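Kunitz-type serine protease inhibitor homolog calcicludine (Dendroaspis angusticeps, PDB 5YV7) probably blocks L-type calcium channels, as a snake-venom toxin built on the Kunitz protease-inhibitor fold. Local coordinates at residues F20-F25 with A44-T49. Residues are numbered along the deposited sequence; the frame is centred on the assembly and turned at random.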
loop_
_atom_site.group_PDB
_atom_site.type_symbol
_atom_site.label_atom_id
_atom_site.label_comp_id
_atom_site.label_asym_id
_atom_site.label_seq_id
_atom_site.Cartn_x
_atom_site.Cartn_y
_atom_site.Cartn_z
ATOM N N PHE A 20 -3.157 0.216 -12.164
ATOM C CA PHE A 20 -3.560 -1.027 -11.522
ATOM C C PHE A 20 -4.121 -0.685 -10.155
ATOM O O PHE A 20 -3.415 -0.108 -9.319
ATOM C CB PHE A 20 -2.384 -2.000 -11.384
ATOM C CG PHE A 20 -1.772 -2.385 -12.684
ATOM C CD1 PHE A 20 -0.745 -1.626 -13.238
ATOM C CD2 PHE A 20 -2.225 -3.500 -13.370
ATOM C CE1 PHE A 20 -0.182 -1.974 -14.457
ATOM C CE2 PHE A 20 -1.668 -3.853 -14.583
ATOM C CZ PHE A 20 -0.649 -3.090 -15.131
ATOM N N SER A 21 -5.380 -1.036 -9.932
ATOM C CA SER A 21 -5.990 -0.776 -8.640
ATOM C C SER A 21 -5.209 -1.486 -7.554
ATOM O O SER A 21 -4.895 -2.675 -7.666
ATOM C CB SER A 21 -7.440 -1.225 -8.643
ATOM O OG SER A 21 -8.130 -0.495 -9.640
ATOM N N SER A 22 -4.878 -0.742 -6.511
ATOM C CA SER A 22 -4.014 -1.234 -5.458
ATOM C C SER A 22 -4.475 -0.642 -4.132
ATOM O O SER A 22 -5.377 0.198 -4.072
ATOM C CB SER A 22 -2.546 -0.889 -5.756
ATOM O OG SER A 22 -2.084 -1.541 -6.929
ATOM N N PHE A 23 -3.845 -1.085 -3.061
ATOM C CA PHE A 23 -4.084 -0.531 -1.743
ATOM C C PHE A 23 -2.746 -0.218 -1.098
ATOM O O PHE A 23 -1.732 -0.870 -1.382
ATOM C CB PHE A 23 -4.902 -1.490 -0.885
ATOM C CG PHE A 23 -6.309 -1.656 -1.366
ATOM C CD1 PHE A 23 -6.618 -2.605 -2.339
ATOM C CD2 PHE A 23 -7.315 -0.839 -0.885
ATOM C CE1 PHE A 23 -7.911 -2.745 -2.815
ATOM C CE2 PHE A 23 -8.618 -0.975 -1.353
ATOM C CZ PHE A 23 -8.916 -1.932 -2.320
ATOM N N TYR A 24 -2.739 0.828 -0.274
ATOM C CA TYR A 24 -1.584 1.143 0.550
ATOM C C TYR A 24 -2.071 1.475 1.947
ATOM O O TYR A 24 -3.253 1.756 2.172
ATOM C CB TYR A 24 -0.752 2.305 -0.010
ATOM C CG TYR A 24 -1.255 3.693 0.355
ATOM C CD1 TYR A 24 -2.380 4.235 -0.259
ATOM C CD2 TYR A 24 -0.589 4.468 1.293
ATOM C CE1 TYR A 24 -2.825 5.508 0.056
ATOM C CE2 TYR A 24 -1.029 5.740 1.615
ATOM C CZ TYR A 24 -2.149 6.257 0.993
ATOM O OH TYR A 24 -2.592 7.524 1.313
ATOM N N PHE A 25 -1.143 1.429 2.886
ATOM C CA PHE A 25 -1.425 1.725 4.280
ATOM C C PHE A 25 -1.011 3.166 4.538
ATOM O O PHE A 25 0.172 3.502 4.443
ATOM C CB PHE A 25 -0.675 0.762 5.196
ATOM C CG PHE A 25 -1.135 0.802 6.607
ATOM C CD1 PHE A 25 -2.446 0.457 6.929
ATOM C CD2 PHE A 25 -0.265 1.179 7.621
ATOM C CE1 PHE A 25 -2.893 0.486 8.246
ATOM C CE2 PHE A 25 -0.698 1.218 8.957
ATOM C CZ PHE A 25 -2.019 0.869 9.269
ATOM N N ALA A 44 7.268 -1.021 -1.282
ATOM C CA ALA A 44 6.662 -2.180 -0.647
ATOM C C ALA A 44 5.297 -1.888 -0.030
ATOM O O ALA A 44 4.603 -2.830 0.367
ATOM C CB ALA A 44 7.610 -2.741 0.405
ATOM N N ASN A 45 4.886 -0.623 0.046
ATOM C CA ASN A 45 3.569 -0.286 0.583
ATOM C C ASN A 45 2.529 -0.355 -0.536
ATOM O O ASN A 45 1.971 0.644 -0.979
ATOM C CB ASN A 45 3.593 1.085 1.249
ATOM C CG ASN A 45 2.381 1.310 2.140
ATOM O OD1 ASN A 45 1.506 0.447 2.233
ATOM N ND2 ASN A 45 2.320 2.464 2.793
ATOM N N ARG A 46 2.275 -1.578 -0.993
ATOM C CA ARG A 46 1.318 -1.805 -2.072
ATOM C C ARG A 46 0.736 -3.201 -1.924
ATOM O O ARG A 46 1.473 -4.166 -1.722
ATOM C CB ARG A 46 1.960 -1.645 -3.463
ATOM C CG ARG A 46 0.982 -1.971 -4.608
ATOM C CD ARG A 46 1.603 -1.833 -6.003
ATOM N NE ARG A 46 2.654 -2.821 -6.304
ATOM C CZ ARG A 46 3.973 -2.574 -6.251
ATOM N NH1 ARG A 46 4.431 -1.364 -5.902
ATOM N NH2 ARG A 46 4.847 -3.541 -6.546
ATOM N N PHE A 47 -0.580 -3.307 -2.024
ATOM C CA PHE A 47 -1.243 -4.587 -1.845
ATOM C C PHE A 47 -2.327 -4.744 -2.898
ATOM O O PHE A 47 -2.944 -3.766 -3.332
ATOM C CB PHE A 47 -1.806 -4.700 -0.425
ATOM C CG PHE A 47 -0.817 -4.314 0.618
ATOM C CD1 PHE A 47 0.109 -5.239 1.084
ATOM C CD2 PHE A 47 -0.760 -3.012 1.089
ATOM C CE1 PHE A 47 1.054 -4.884 2.017
ATOM C CE2 PHE A 47 0.179 -2.649 2.022
ATOM C CZ PHE A 47 1.092 -3.589 2.493
ATOM N N GLN A 48 -2.529 -5.988 -3.332
ATOM C CA GLN A 48 -3.527 -6.239 -4.360
ATOM C C GLN A 48 -4.944 -6.197 -3.799
ATOM O O GLN A 48 -5.880 -5.841 -4.516
ATOM C CB GLN A 48 -3.246 -7.581 -5.036
ATOM C CG GLN A 48 -4.235 -7.942 -6.143
ATOM C CD GLN A 48 -4.231 -6.937 -7.286
ATOM O OE1 GLN A 48 -3.186 -6.397 -7.649
ATOM N NE2 GLN A 48 -5.403 -6.683 -7.859
ATOM N N THR A 49 -5.125 -6.532 -2.531
ATOM C CA THR A 49 -6.448 -6.518 -1.930
ATOM C C THR A 49 -6.390 -5.769 -0.613
ATOM O O THR A 49 -5.348 -5.741 0.053
ATOM C CB THR A 49 -6.974 -7.933 -1.681
ATOM O OG1 THR A 49 -6.090 -8.607 -0.774
ATOM C CG2 THR A 49 -7.051 -8.720 -2.986
#
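The side-chain amide of Asn45 pairs with the backbone of Phe25 as though it were a neighbouring strand: OD1 accepts from Phe25 N and ND2 donates to Phe25 O. In this Kunitz (BPTI-type) fold the loop before helix 50-58 thereby binds the edge of strand 20-26 left over by its hairpin partner: Phe20, Ser22 and Tyr24 bond to strand 31-37, Phe23 and Phe25 to the loop. Both hydrogen bonds of the side-chain amide are nearly straight: Phe25 N to Asn45 OD1 is 2.9 Å at 171°, and Asn45 ND2 to Phe25 O, also 2.9 Å, leaves almost within the amide plane. CG of Asn45 lies anti to its backbone N (chi1 -164°), which carries the amide across to the strand. Two bonds on ND2, the second to Glu9 O, would fix the rotation of the amide.

Further along, Phe23 and Phe47 form a single antiparallel hydrogen-bonded bridge, with Phe23 N to Phe47 O and Phe47 N to Phe23 O both at 2.8 Å. The end-to-end directions of 21-25 and 45-49 are 124° apart, well short of antiparallel; with one bridge and no regular strand in 44-49, the loop merely crosses the strand edge. The Phe47 ring packs against Cys53 and Cys57 of the helix, with CD2 3.4 Å from Phe23 O. Beyond the bridge, the Phe23 ring meets Gln48 O at its edge, and CD1 comes within 3.6 Å of Thr49 C. On the Ser22 side, the aliphatic part of Arg46 runs alongside, CD lying 3.8 Å from Ser22 OG.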